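Local coordinates for CdiI immunity protein (Cupriavidus taiwanensis, PDB 5T87) that probably protects its bacterium by binding and neutralising the matching CdiA toxin of contact-dependent growth inhibition, at residues A[9-14]-A[29-34]; A[35-40]-A[73-78]; A[61-66]-A[95-100]; A[84-89]-A[108-113]. One frame throughout, in Å; residues are numbered along the deposited sequence.

Contact 1 of 4, residues A[9-14]-A[29-34]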
loop_
_atom_site.group_PDB
_atom_site.type_symbol
_atom_site.label_atom_id
_atom_site.label_comp_id
_atom_site.label_asym_id
_atom_site.label_seq_id
_atom_site.Cartn_x
_atom_site.Cartn_y
_atom_site.Cartn_z
ATOM N N ALA A 9 3.728 -0.743 -12.964
ATOM C CA ALA A 9 3.430 -1.244 -14.307
ATOM C C ALA A 9 2.350 -2.309 -14.235
ATOM O O ALA A 9 2.237 -3.009 -13.233
ATOM C CB ALA A 9 4.678 -1.841 -14.940
ATOM N N ARG A 10 1.553 -2.420 -15.297
ATOM C CA ARG A 10 0.551 -3.479 -15.426
ATOM C C ARG A 10 1.197 -4.738 -16.010
ATOM O O ARG A 10 1.586 -4.752 -17.178
ATOM C CB ARG A 10 -0.615 -3.019 -16.315
ATOM C CG ARG A 10 -1.385 -4.147 -17.003
ATOM C CD ARG A 10 -2.303 -4.922 -16.061
ATOM N NE ARG A 10 -2.898 -6.090 -16.710
ATOM C CZ ARG A 10 -3.888 -6.808 -16.195
ATOM N NH1 ARG A 10 -4.405 -6.470 -15.025
ATOM N NH2 ARG A 10 -4.363 -7.859 -16.851
ATOM N N ILE A 11 1.309 -5.780 -15.185
ATOM C CA ILE A 11 1.747 -7.108 -15.632
ATOM C C ILE A 11 0.516 -7.945 -15.984
ATOM O O ILE A 11 -0.410 -8.065 -15.156
ATOM C CB ILE A 11 2.562 -7.840 -14.558
ATOM C CG1 ILE A 11 3.888 -7.105 -14.317
ATOM C CG2 ILE A 11 2.842 -9.284 -14.980
ATOM C CD1 ILE A 11 4.525 -7.407 -12.973
ATOM N N PRO A 12 0.499 -8.542 -17.201
ATOM C CA PRO A 12 -0.666 -9.333 -17.576
ATOM C C PRO A 12 -0.928 -10.445 -16.575
ATOM O O PRO A 12 0.020 -11.033 -16.040
ATOM C CB PRO A 12 -0.276 -9.926 -18.933
ATOM C CG PRO A 12 0.720 -8.987 -19.475
ATOM C CD PRO A 12 1.501 -8.529 -18.282
ATOM N N ASN A 13 -2.210 -10.703 -16.332
ATOM C CA ASN A 13 -2.656 -11.726 -15.390
ATOM C C ASN A 13 -1.943 -13.070 -15.622
ATOM O O ASN A 13 -1.406 -13.676 -14.693
ATOM C CB ASN A 13 -4.175 -11.882 -15.525
ATOM C CG ASN A 13 -4.799 -12.671 -14.383
ATOM O OD1 ASN A 13 -4.593 -13.888 -14.255
ATOM N ND2 ASN A 13 -5.605 -11.989 -13.563
ATOM N N ALA A 14 -1.907 -13.497 -16.878
ATOM C CA ALA A 14 -1.326 -14.787 -17.277
ATOM C C ALA A 14 0.144 -15.007 -16.901
ATOM O O ALA A 14 0.596 -16.142 -16.824
ATOM C CB ALA A 14 -1.498 -14.978 -18.780
ATOM N N ALA A 29 7.849 -7.725 -6.403
ATOM C CA ALA A 29 7.205 -6.504 -5.947
ATOM C C ALA A 29 6.296 -5.956 -7.037
ATOM O O ALA A 29 5.178 -5.519 -6.765
ATOM C CB ALA A 29 8.250 -5.476 -5.577
ATOM N N ASP A 30 6.779 -5.991 -8.275
ATOM C CA ASP A 30 6.000 -5.496 -9.392
ATOM C C ASP A 30 4.723 -6.288 -9.547
ATOM O O ASP A 30 3.682 -5.713 -9.770
ATOM C CB ASP A 30 6.806 -5.537 -10.695
ATOM C CG ASP A 30 7.907 -4.506 -10.733
ATOM O OD1 ASP A 30 7.975 -3.652 -9.823
ATOM O OD2 ASP A 30 8.720 -4.570 -11.676
ATOM N N ALA A 31 4.816 -7.603 -9.417
ATOM C CA ALA A 31 3.641 -8.489 -9.479
ATOM C C ALA A 31 2.634 -8.174 -8.374
ATOM O O ALA A 31 1.456 -7.943 -8.654
ATOM C CB ALA A 31 4.070 -9.941 -9.400
ATOM N N CYS A 32 3.110 -8.123 -7.131
ATOM C CA CYS A 32 2.267 -7.721 -6.014
ATOM C C CYS A 32 1.576 -6.407 -6.270
ATOM O O CYS A 32 0.392 -6.272 -6.034
ATOM C CB CYS A 32 3.069 -7.636 -4.724
ATOM S SG CYS A 32 3.619 -9.270 -4.158
ATOM N N LEU A 33 2.304 -5.427 -6.777
ATOM C CA LEU A 33 1.690 -4.130 -7.033
ATOM C C LEU A 33 0.760 -4.122 -8.239
ATOM O O LEU A 33 -0.254 -3.422 -8.218
ATOM C CB LEU A 33 2.739 -3.049 -7.165
ATOM C CG LEU A 33 3.324 -2.599 -5.832
ATOM C CD1 LEU A 33 4.583 -1.780 -6.110
ATOM C CD2 LEU A 33 2.311 -1.811 -4.998
ATOM N N SER A 34 1.078 -4.895 -9.274
ATOM C CA SER A 34 0.179 -5.010 -10.416
ATOM C C SER A 34 -1.187 -5.583 -9.966
ATOM O O SER A 34 -2.260 -5.109 -10.381
ATOM C CB SER A 34 0.803 -5.874 -11.504
ATOM O OG SER A 34 0.070 -5.735 -12.714
#

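Contact 2 of 4, residues A[35-40]-A[73-78]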
loop_
_atom_site.group_PDB
_atom_site.type_symbol
_atom_site.label_atom_id
_atom_site.label_comp_id
_atom_site.label_asym_id
_atom_site.label_seq_id
_atom_site.Cartn_x
_atom_site.Cartn_y
_atom_site.Cartn_z
ATOM N N ILE A 35 -1.117 -6.585 -9.098
ATOM C CA ILE A 35 -2.291 -7.128 -8.437
ATOM C C ILE A 35 -2.987 -6.041 -7.627
ATOM O O ILE A 35 -4.197 -5.852 -7.759
ATOM C CB ILE A 35 -1.916 -8.317 -7.520
ATOM C CG1 ILE A 35 -1.559 -9.540 -8.366
ATOM C CG2 ILE A 35 -3.047 -8.657 -6.568
ATOM C CD1 ILE A 35 -0.747 -10.575 -7.620
ATOM N N ALA A 36 -2.235 -5.345 -6.788
ATOM C CA ALA A 36 -2.842 -4.370 -5.890
ATOM C C ALA A 36 -3.596 -3.288 -6.647
ATOM O O ALA A 36 -4.707 -2.958 -6.256
ATOM C CB ALA A 36 -1.806 -3.746 -4.985
ATOM N N TYR A 37 -3.017 -2.788 -7.743
ATOM C CA TYR A 37 -3.545 -1.616 -8.458
ATOM C C TYR A 37 -4.514 -1.939 -9.584
ATOM O O TYR A 37 -5.380 -1.119 -9.882
ATOM C CB TYR A 37 -2.393 -0.736 -9.039
ATOM C CG TYR A 37 -1.810 0.301 -8.093
ATOM C CD1 TYR A 37 -1.615 0.001 -6.750
ATOM C CD2 TYR A 37 -1.407 1.571 -8.555
ATOM C CE1 TYR A 37 -1.072 0.930 -5.879
ATOM C CE2 TYR A 37 -0.838 2.509 -7.685
ATOM C CZ TYR A 37 -0.681 2.178 -6.338
ATOM O OH TYR A 37 -0.165 3.033 -5.389
ATOM N N TYR A 38 -4.358 -3.098 -10.224
ATOM C CA TYR A 38 -5.092 -3.401 -11.472
ATOM C C TYR A 38 -6.006 -4.644 -11.510
ATOM O O TYR A 38 -6.873 -4.679 -12.369
ATOM C CB TYR A 38 -4.110 -3.447 -12.653
ATOM C CG TYR A 38 -3.173 -2.260 -12.659
ATOM C CD1 TYR A 38 -3.674 -0.959 -12.770
ATOM C CD2 TYR A 38 -1.795 -2.421 -12.518
ATOM C CE1 TYR A 38 -2.833 0.142 -12.750
ATOM C CE2 TYR A 38 -0.944 -1.327 -12.496
ATOM C CZ TYR A 38 -1.464 -0.042 -12.611
ATOM O OH TYR A 38 -0.621 1.067 -12.596
ATOM N N GLU A 39 -5.843 -5.640 -10.634
ATOM C CA GLU A 39 -6.732 -6.835 -10.674
ATOM C C GLU A 39 -8.007 -6.597 -9.866
ATOM O O GLU A 39 -7.973 -5.976 -8.800
ATOM C CB GLU A 39 -6.034 -8.123 -10.211
ATOM C CG GLU A 39 -4.791 -8.518 -11.035
ATOM C CD GLU A 39 -5.085 -8.883 -12.501
ATOM O OE1 GLU A 39 -6.193 -9.423 -12.767
ATOM O OE2 GLU A 39 -4.203 -8.639 -13.381
ATOM N N ASP A 40 -9.129 -7.074 -10.397
ATOM C CA ASP A 40 -10.447 -6.831 -9.794
ATOM C C ASP A 40 -11.060 -8.024 -9.095
ATOM O O ASP A 40 -12.067 -7.873 -8.431
ATOM C CB ASP A 40 -11.426 -6.325 -10.868
ATOM C CG ASP A 40 -11.158 -4.880 -11.267
ATOM O OD1 ASP A 40 -10.455 -4.181 -10.504
ATOM O OD2 ASP A 40 -11.653 -4.437 -12.335
ATOM N N LEU A 73 -5.919 -3.577 -2.241
ATOM C CA LEU A 73 -7.104 -4.288 -2.728
ATOM C C LEU A 73 -8.345 -3.885 -1.966
ATOM O O LEU A 73 -9.361 -3.569 -2.568
ATOM C CB LEU A 73 -6.949 -5.783 -2.592
ATOM C CG LEU A 73 -6.099 -6.504 -3.614
ATOM C CD1 LEU A 73 -6.257 -8.004 -3.393
ATOM C CD2 LEU A 73 -6.522 -6.128 -5.023
ATOM N N ALA A 74 -8.241 -3.887 -0.642
ATOM C CA ALA A 74 -9.351 -3.532 0.241
ATOM C C ALA A 74 -9.900 -2.135 -0.050
ATOM O O ALA A 74 -11.115 -1.930 -0.080
ATOM C CB ALA A 74 -8.909 -3.613 1.693
ATOM N N ARG A 75 -8.989 -1.191 -0.240
ATOM C CA ARG A 75 -9.334 0.158 -0.654
ATOM C C ARG A 75 -10.150 0.192 -1.959
ATOM O O ARG A 75 -11.097 0.971 -2.077
ATOM C CB ARG A 75 -8.050 1.007 -0.786
ATOM C CG ARG A 75 -8.226 2.332 -1.508
ATOM C CD ARG A 75 -7.037 3.257 -1.306
ATOM N NE ARG A 75 -5.766 2.773 -1.868
ATOM C CZ ARG A 75 -5.455 2.715 -3.167
ATOM N NH1 ARG A 75 -6.335 3.070 -4.104
ATOM N NH2 ARG A 75 -4.256 2.278 -3.537
ATOM N N ARG A 76 -9.783 -0.656 -2.915
ATOM C CA ARG A 76 -10.289 -0.545 -4.280
ATOM C C ARG A 76 -11.519 -1.362 -4.590
ATOM O O ARG A 76 -12.332 -0.925 -5.394
ATOM C CB ARG A 76 -9.204 -0.926 -5.290
ATOM C CG ARG A 76 -8.096 0.113 -5.445
ATOM C CD ARG A 76 -7.353 -0.066 -6.763
ATOM N NE ARG A 76 -6.987 -1.463 -6.982
ATOM C CZ ARG A 76 -7.537 -2.309 -7.855
ATOM N NH1 ARG A 76 -8.506 -1.928 -8.684
ATOM N NH2 ARG A 76 -7.084 -3.558 -7.906
ATOM N N ILE A 77 -11.664 -2.529 -3.960
ATOM C CA ILE A 77 -12.628 -3.565 -4.406
ATOM C C ILE A 77 -13.894 -3.698 -3.527
ATOM O O ILE A 77 -13.809 -4.145 -2.382
ATOM C CB ILE A 77 -11.886 -4.920 -4.558
ATOM C CG1 ILE A 77 -10.852 -4.784 -5.691
ATOM C CG2 ILE A 77 -12.860 -6.070 -4.818
ATOM C CD1 ILE A 77 -10.156 -6.062 -6.082
ATOM N N HIS A 78 -15.062 -3.353 -4.090
ATOM C CA HIS A 78 -16.317 -3.296 -3.313
ATOM C C HIS A 78 -16.713 -4.657 -2.757
ATOM O O HIS A 78 -17.183 -4.745 -1.630
ATOM C CB HIS A 78 -17.486 -2.700 -4.126
ATOM C CG HIS A 78 -18.615 -2.161 -3.279
ATOM N ND1 HIS A 78 -19.492 -2.974 -2.580
ATOM C CD2 HIS A 78 -19.019 -0.887 -3.037
ATOM C CE1 HIS A 78 -20.374 -2.226 -1.940
ATOM N NE2 HIS A 78 -20.110 -0.956 -2.199
#

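Contact 3 of 4, residues A[61-66]-A[95-100]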
loop_
_atom_site.group_PDB
_atom_site.type_symbol
_atom_site.label_atom_id
_atom_site.label_comp_id
_atom_site.label_asym_id
_atom_site.label_seq_id
_atom_site.Cartn_x
_atom_site.Cartn_y
_atom_site.Cartn_z
ATOM N N SER A 61 10.951 -7.578 3.492
ATOM C CA SER A 61 10.559 -6.526 2.566
ATOM C C SER A 61 9.396 -6.955 1.688
ATOM O O SER A 61 8.450 -6.217 1.539
ATOM C CB SER A 61 11.755 -6.101 1.694
ATOM O OG SER A 61 12.242 -7.191 0.916
ATOM N N LEU A 62 9.468 -8.151 1.126
ATOM C CA LEU A 62 8.441 -8.631 0.197
ATOM C C LEU A 62 7.149 -9.030 0.884
ATOM O O LEU A 62 6.056 -8.737 0.381
ATOM C CB LEU A 62 8.956 -9.799 -0.648
ATOM C CG LEU A 62 9.945 -9.416 -1.754
ATOM C CD1 LEU A 62 10.331 -10.662 -2.547
ATOM C CD2 LEU A 62 9.370 -8.327 -2.674
ATOM N N ARG A 63 7.288 -9.670 2.038
ATOM C CA ARG A 63 6.150 -10.108 2.840
ATOM C C ARG A 63 5.356 -8.907 3.312
ATOM O O ARG A 63 4.131 -8.883 3.228
ATOM C CB ARG A 63 6.635 -10.943 4.019
ATOM C CG ARG A 63 7.301 -12.228 3.559
ATOM C CD ARG A 63 7.958 -13.004 4.673
ATOM N NE ARG A 63 6.969 -13.542 5.594
ATOM C CZ ARG A 63 6.929 -13.336 6.913
ATOM N NH1 ARG A 63 7.848 -12.598 7.541
ATOM N NH2 ARG A 63 5.959 -13.893 7.617
ATOM N N SER A 64 6.075 -7.898 3.771
ATOM C CA SER A 64 5.477 -6.657 4.227
ATOM C C SER A 64 4.761 -5.915 3.092
ATOM O O SER A 64 3.644 -5.405 3.278
ATOM C CB SER A 64 6.560 -5.775 4.863
ATOM O OG SER A 64 5.979 -4.753 5.652
ATOM N N LEU A 65 5.391 -5.878 1.921
ATOM C CA LEU A 65 4.788 -5.236 0.756
ATOM C C LEU A 65 3.455 -5.911 0.356
ATOM O O LEU A 65 2.451 -5.240 0.044
ATOM C CB LEU A 65 5.766 -5.237 -0.426
ATOM C CG LEU A 65 5.191 -4.698 -1.743
ATOM C CD1 LEU A 65 4.719 -3.273 -1.568
ATOM C CD2 LEU A 65 6.181 -4.803 -2.885
ATOM N N ALA A 66 3.463 -7.241 0.370
ATOM C CA ALA A 66 2.263 -8.028 0.048
ATOM C C ALA A 66 1.088 -7.683 0.962
ATOM O O ALA A 66 -0.054 -7.564 0.496
ATOM C CB ALA A 66 2.575 -9.515 0.113
ATOM N N ASP A 95 3.522 -10.647 14.781
ATOM C CA ASP A 95 4.865 -10.893 14.239
ATOM C C ASP A 95 5.444 -9.708 13.428
ATOM O O ASP A 95 4.813 -9.182 12.511
ATOM C CB ASP A 95 4.909 -12.232 13.503
ATOM C CG ASP A 95 4.089 -12.238 12.261
ATOM O OD1 ASP A 95 4.606 -11.665 11.284
ATOM O OD2 ASP A 95 2.972 -12.828 12.253
ATOM N N GLN A 96 6.665 -9.313 13.791
ATOM C CA GLN A 96 7.180 -7.965 13.513
ATOM C C GLN A 96 7.534 -7.656 12.070
ATOM O O GLN A 96 7.390 -6.517 11.630
ATOM C CB GLN A 96 8.395 -7.684 14.380
ATOM C CG GLN A 96 8.082 -7.667 15.858
ATOM C CD GLN A 96 9.282 -7.248 16.688
ATOM O OE1 GLN A 96 10.406 -7.116 16.177
ATOM N NE2 GLN A 96 9.052 -7.034 17.980
ATOM N N ALA A 97 8.003 -8.665 11.347
ATOM C CA ALA A 97 8.312 -8.542 9.922
ATOM C C ALA A 97 7.200 -7.838 9.133
ATOM O O ALA A 97 7.475 -7.046 8.219
ATOM C CB ALA A 97 8.559 -9.925 9.339
ATOM N N VAL A 98 5.945 -8.133 9.486
ATOM C CA VAL A 98 4.792 -7.565 8.774
ATOM C C VAL A 98 3.847 -6.692 9.596
ATOM O O VAL A 98 3.001 -6.012 9.013
ATOM C CB VAL A 98 4.014 -8.667 8.042
ATOM C CG1 VAL A 98 4.894 -9.275 6.957
ATOM C CG2 VAL A 98 3.525 -9.753 9.002
ATOM N N ALA A 99 4.020 -6.672 10.918
ATOM C CA ALA A 99 3.100 -5.960 11.819
ATOM C C ALA A 99 2.768 -4.549 11.356
ATOM O O ALA A 99 1.608 -4.173 11.265
ATOM C CB ALA A 99 3.658 -5.920 13.235
ATOM N N SER A 100 3.793 -3.784 11.046
ATOM C CA SER A 100 3.617 -2.381 10.712
ATOM C C SER A 100 2.704 -2.163 9.471
ATOM O O SER A 100 1.789 -1.325 9.488
ATOM C CB SER A 100 4.996 -1.737 10.542
ATOM O OG SER A 100 4.911 -0.569 9.764
HETATM O O HOH W 1 5.663 -4.185 8.345
#

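Contact 4 of 4, residues A[84-89]-A[108-113]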
loop_
_atom_site.group_PDB
_atom_site.type_symbol
_atom_site.label_atom_id
_atom_site.label_comp_id
_atom_site.label_asym_id
_atom_site.label_seq_id
_atom_site.Cartn_x
_atom_site.Cartn_y
_atom_site.Cartn_z
HETATM N N MSE A 84 -12.751 -12.124 5.941
HETATM C CA MSE A 84 -11.537 -12.868 5.602
HETATM C C MSE A 84 -10.342 -11.943 5.581
HETATM O O MSE A 84 -9.271 -12.301 6.100
HETATM C CB MSE A 84 -11.639 -13.605 4.272
HETATM C CG MSE A 84 -12.632 -14.765 4.333
HETATM SE SE MSE A 84 -12.110 -16.193 5.618
HETATM C CE MSE A 84 -13.403 -15.745 7.050
ATOM N N ALA A 85 -10.523 -10.755 5.002
ATOM C CA ALA A 85 -9.483 -9.735 4.974
ATOM C C ALA A 85 -9.078 -9.331 6.393
ATOM O O ALA A 85 -7.876 -9.180 6.686
ATOM C CB ALA A 85 -9.942 -8.522 4.179
ATOM N N GLU A 86 -10.072 -9.190 7.272
ATOM C CA GLU A 86 -9.811 -8.747 8.634
ATOM C C GLU A 86 -9.111 -9.812 9.487
ATOM O O GLU A 86 -8.161 -9.493 10.212
ATOM C CB GLU A 86 -11.092 -8.276 9.306
ATOM C CG GLU A 86 -10.824 -7.520 10.596
ATOM C CD GLU A 86 -12.083 -6.990 11.229
ATOM O OE1 GLU A 86 -12.987 -7.800 11.541
ATOM O OE2 GLU A 86 -12.166 -5.758 11.416
ATOM N N GLU A 87 -9.580 -11.057 9.407
ATOM C CA GLU A 87 -8.959 -12.171 10.148
ATOM C C GLU A 87 -7.503 -12.338 9.727
ATOM O O GLU A 87 -6.624 -12.585 10.576
ATOM C CB GLU A 87 -9.736 -13.498 9.973
ATOM C CG GLU A 87 -10.880 -13.645 10.979
ATOM C CD GLU A 87 -11.999 -14.607 10.562
ATOM O OE1 GLU A 87 -11.716 -15.706 10.029
ATOM O OE2 GLU A 87 -13.179 -14.262 10.797
ATOM N N PHE A 88 -7.266 -12.193 8.420
ATOM C CA PHE A 88 -5.914 -12.201 7.855
ATOM C C PHE A 88 -5.004 -11.118 8.455
ATOM O O PHE A 88 -3.931 -11.413 8.981
ATOM C CB PHE A 88 -5.976 -12.040 6.345
ATOM C CG PHE A 88 -4.650 -11.803 5.723
ATOM C CD1 PHE A 88 -3.711 -12.827 5.658
ATOM C CD2 PHE A 88 -4.311 -10.545 5.226
ATOM C CE1 PHE A 88 -2.469 -12.615 5.089
ATOM C CE2 PHE A 88 -3.075 -10.330 4.649
ATOM C CZ PHE A 88 -2.154 -11.367 4.578
ATOM N N LEU A 89 -5.453 -9.874 8.403
ATOM C CA LEU A 89 -4.629 -8.775 8.888
ATOM C C LEU A 89 -4.417 -8.833 10.400
ATOM O O LEU A 89 -3.318 -8.519 10.886
ATOM C CB LEU A 89 -5.235 -7.435 8.482
ATOM C CG LEU A 89 -5.309 -7.179 6.972
ATOM C CD1 LEU A 89 -6.125 -5.927 6.683
ATOM C CD2 LEU A 89 -3.925 -7.072 6.360
ATOM N N ASP A 108 -6.608 0.885 6.027
ATOM C CA ASP A 108 -7.215 0.900 4.693
ATOM C C ASP A 108 -8.557 0.171 4.682
ATOM O O ASP A 108 -9.530 0.665 4.104
ATOM C CB ASP A 108 -6.250 0.324 3.627
ATOM C CG ASP A 108 -4.988 1.187 3.428
ATOM O OD1 ASP A 108 -4.853 2.234 4.110
ATOM O OD2 ASP A 108 -4.134 0.825 2.581
ATOM N N LEU A 109 -8.614 -0.979 5.351
ATOM C CA LEU A 109 -9.847 -1.762 5.447
ATOM C C LEU A 109 -10.955 -0.995 6.165
ATOM O O LEU A 109 -12.057 -0.841 5.632
ATOM C CB LEU A 109 -9.596 -3.086 6.173
ATOM C CG LEU A 109 -10.713 -4.132 6.102
ATOM C CD1 LEU A 109 -10.996 -4.533 4.661
ATOM C CD2 LEU A 109 -10.374 -5.361 6.941
ATOM N N ARG A 110 -10.630 -0.488 7.350
ATOM C CA ARG A 110 -11.602 0.195 8.205
ATOM C C ARG A 110 -12.187 1.469 7.558
ATOM O O ARG A 110 -13.362 1.788 7.757
ATOM C CB ARG A 110 -10.972 0.537 9.565
ATOM C CG ARG A 110 -10.442 -0.660 10.368
ATOM C CD ARG A 110 -11.521 -1.356 11.184
ATOM N NE ARG A 110 -11.163 -2.710 11.651
ATOM C CZ ARG A 110 -10.340 -3.002 12.670
ATOM N NH1 ARG A 110 -10.128 -4.281 13.001
ATOM N NH2 ARG A 110 -9.712 -2.034 13.353
ATOM N N ILE A 111 -11.373 2.180 6.784
ATOM C CA ILE A 111 -11.790 3.432 6.156
ATOM C C ILE A 111 -12.688 3.136 4.955
ATOM O O ILE A 111 -13.839 3.580 4.898
ATOM C CB ILE A 111 -10.565 4.272 5.701
ATOM C CG1 ILE A 111 -9.805 4.852 6.911
ATOM C CG2 ILE A 111 -10.970 5.366 4.717
ATOM C CD1 ILE A 111 -10.394 6.116 7.512
ATOM N N PHE A 112 -12.143 2.400 3.995
ATOM C CA PHE A 112 -12.799 2.212 2.707
ATOM C C PHE A 112 -13.931 1.204 2.729
ATOM O O PHE A 112 -14.768 1.223 1.835
ATOM C CB PHE A 112 -11.770 1.835 1.628
ATOM C CG PHE A 112 -10.932 2.988 1.200
ATOM C CD1 PHE A 112 -11.392 3.864 0.229
ATOM C CD2 PHE A 112 -9.708 3.236 1.799
ATOM C CE1 PHE A 112 -10.639 4.965 -0.152
ATOM C CE2 PHE A 112 -8.948 4.334 1.424
ATOM C CZ PHE A 112 -9.416 5.204 0.449
ATOM N N ARG A 113 -13.954 0.319 3.719
ATOM C CA ARG A 113 -14.922 -0.777 3.726
ATOM C C ARG A 113 -15.776 -0.968 4.974
ATOM O O ARG A 113 -16.687 -1.785 4.935
ATOM C CB ARG A 113 -14.199 -2.086 3.378
ATOM C CG ARG A 113 -13.550 -2.089 2.002
ATOM C CD ARG A 113 -14.589 -1.945 0.906
ATOM N NE ARG A 113 -14.018 -1.526 -0.365
ATOM C CZ ARG A 113 -14.591 -0.698 -1.243
ATOM N NH1 ARG A 113 -15.772 -0.132 -1.002
ATOM N NH2 ARG A 113 -13.959 -0.419 -2.372
#

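Contact 1 of 4, residues A[9-14]-A[29-34]
Ser34 and Ile11 bury the most surface here, 67 and 64 Å² of a small interface of 206 Å², and they meet through one firm hydrogen bond. The backbone N of Ile11 donates to Ser34 OG over 2.8 Å, with an N-H...O angle of 157°, close to straight. The serine hydroxyl lies anti to its own backbone N (chi1 -167°), which directs it out of helix 25-38 to the loop segment 9-14 running past. Arg10 and Ser34 mark the nearest backbone approach, with their CA atoms 5.3 Å apart, and the CB of Ser34 also lies 3.6 Å from Ala9 O. The loop is thus held by its main chain at this point.

The side chain of Ile11 reaches back along helix 25-38, toward Asp30 and Ala31, about one turn before Ser34. CG1 stands beside its backbone N and CD1 extends from it over that turn, lying 3.6 Å from Ala31 N and 3.7 Å from Asp30 CB. The methyl therefore rests on the backbone at Asp30 and Ala31 and on Asp30 CB. Ala31 itself points away from the loop and, like Ile11, packs on Ile16, so helix 16-22 also packs on this patch. Arg10 turns its CB away from the helix segment, and in the modelled conformer its guanidinium forms a salt bridge with Glu39.

The arrangement is a loop-on-helix packing: the irregular segment between strand 4-5 and helix 16-22 is laid across helix 25-38 of this mainly alpha-helical immunity protein.

Contact 2 of 4, residues A[35-40]-A[73-78]
This is a helix-to-helix contact at the C-terminal ends of helices 25-38 and 60-76, in which an arginine side chain binds carbonyls at the end of the other helix, within a mainly alpha-helical fold. Arg76, with 80 Å² buried, carries it. Its guanidinium grips Ala36 O side-on: NE lies 2.8 Å from that oxygen and meets it on a lone pair in the carbonyl plane, while NH2 reaches the same atom from 53° above that plane. NH2 also donates to Glu39 O at 2.7 Å, so three bonds tie one flat group to two carbonyls. Tyr37 O sits 3.2 Å above the guanidinium plane, over its centre. Such a gathering of oxygens probably favours the positive charge.

Below this, Leu73 places CD2 3.6 Å from Ile35 O, and its side chain also touches Trp42, Ala45 and Leu49 of helix 42-53. The Tyr37 ring, whose CE1 lies 4.2 Å from Arg75 NH2, packs on His46 of the CdiA toxin chain, so the contact borders the toxin interface. Ile77 CD1 lies 3.5 Å from both Glu39 O and Asp40 O. At the more exposed side a salt bridge, weak as a hydrogen bond, joins Arg76 NH1 to Asp40 OD1 over 3.5 Å, with carboxylate and guanidinium planes 35° apart.

Contact 3 of 4, residues A[61-66]-A[95-100]
Val98 CG1 sits against the backbone of helix 60-76 at Arg63 and Ser64, 3.7 Å from Ser64 N and 3.8 Å from Arg63 CB. The same methyl lies over one face of the Arg63 guanidinium. Beside it, Ala97 CB comes within 3.3 Å of Arg63 NH1, meeting the flat group obliquely. No direct hydrogen bond crosses between the two segments, so the first shell is a methyl-on-backbone and methyl-on-guanidinium packing.

The polar part runs through a single water. Ser64 OG lies 2.8 Å from it in a hydrogen bond, and the water donates a weak one to Ala97 O over 3.4 Å. The hydroxyl gets there because OG is anti to the backbone N of Ser64 (chi1 -163°), while CB of the same serine rests against Ala97 O.

The backbones come close here. The helical axes approach to 8.3 Å and diverge by 33°, roughly parallel, and the CA atoms of Ser64 and Val98 are 4.7 Å apart. Arg63 is further held by a weak hydrogen bond from NE to Ala53 O and a long, weak ion pair from NH1 to Asp60, and Val98 also touches Val67, one turn on from Arg63. Ser100 OG forms a hydrogen bond with Thr20 O of the CdiA toxin chain.

The contact is made mostly by apolar touches of Val98 and Ala97 on Arg63 and Ser64, with one water bridge. Since Asp95 OD1 is still 4.5 Å from Arg63 NH2, charge is likely to add no more than a diffuse attraction between the start of helix 96-114 and helix 60-76.

Contact 4 of 4, residues A[84-89]-A[108-113]
Glu86 carries CG anti to its backbone N (chi1 -167°) and continues extended beyond it, sending its carboxylate across to segment 108-113. Arg110 has CG beside its own backbone N and bends at chi2 (-84°), which swings the guanidinium round to meet that carboxylate. The two side chains cross at about a right angle, with carboxylate and guanidinium planes 75° apart.

The resulting salt bridge is side-on and falls on one oxygen. Arg110 NH1 donates to Glu86 OE2 over 3.0 Å and Arg110 NE to the same atom over 3.2 Å, both with the oxygen close to the guanidinium plane. NE arrives nearly along the C-O axis, whereas NH1 comes from well above the carboxylate plane, so the pair is a fork on OE2, not the two-oxygen, coplanar form.

Beneath it the packing is apolar. Leu109, the residue with most buried surface at 75 Å², splits its two methyls between neighbours: CD1 lies 4.2 Å from Ala85 CB, while CD2 lies 3.8 Å from Glu86 CB and 4.3 Å from Leu89 CD1. Leu80 and Ala74 also touch Leu109, and Ala85 packs on Trp42 of helix 42-53. The helix axes pass 11.2 Å apart, nearly antiparallel, a spacing bridged by side chains and not by close backbones.

Elsewhere on helix 96-114, Asp108 OD1 forms salt bridges with Arg50 and Arg23 of the CdiA toxin chain. Chemically, then, Leu109 fills the buried side between helices 82-91 and 96-114, while the Glu86-Arg110 pair, with both N-H bonds on OE2, adds an ionic link on the more exposed side.

How the contacts relate
Contacts 1 and 2 share helix 25-38, lie about 12 Å apart between centres and are joined directly at Glu39, whose OE1 is 2.8 Å from Asn13 ND2, a probable hydrogen bond. Contact 2 meets contact 4 through Arg113, whose NE is 2.9 Å from Ala74 O, their centres being about 12 Å apart. Contact 3 shares helix 60-76 with contact 2 and helix 96-114 with contact 4, but touches neither. It meets contact 1 by packing alone, Leu65 CD2 lying 3.5 Å from Ala29 CB. Each contact has residues of its segments next to the CdiA toxin, on helices 25-38, 60-76 and 96-114, so the contacts lie close to that interface.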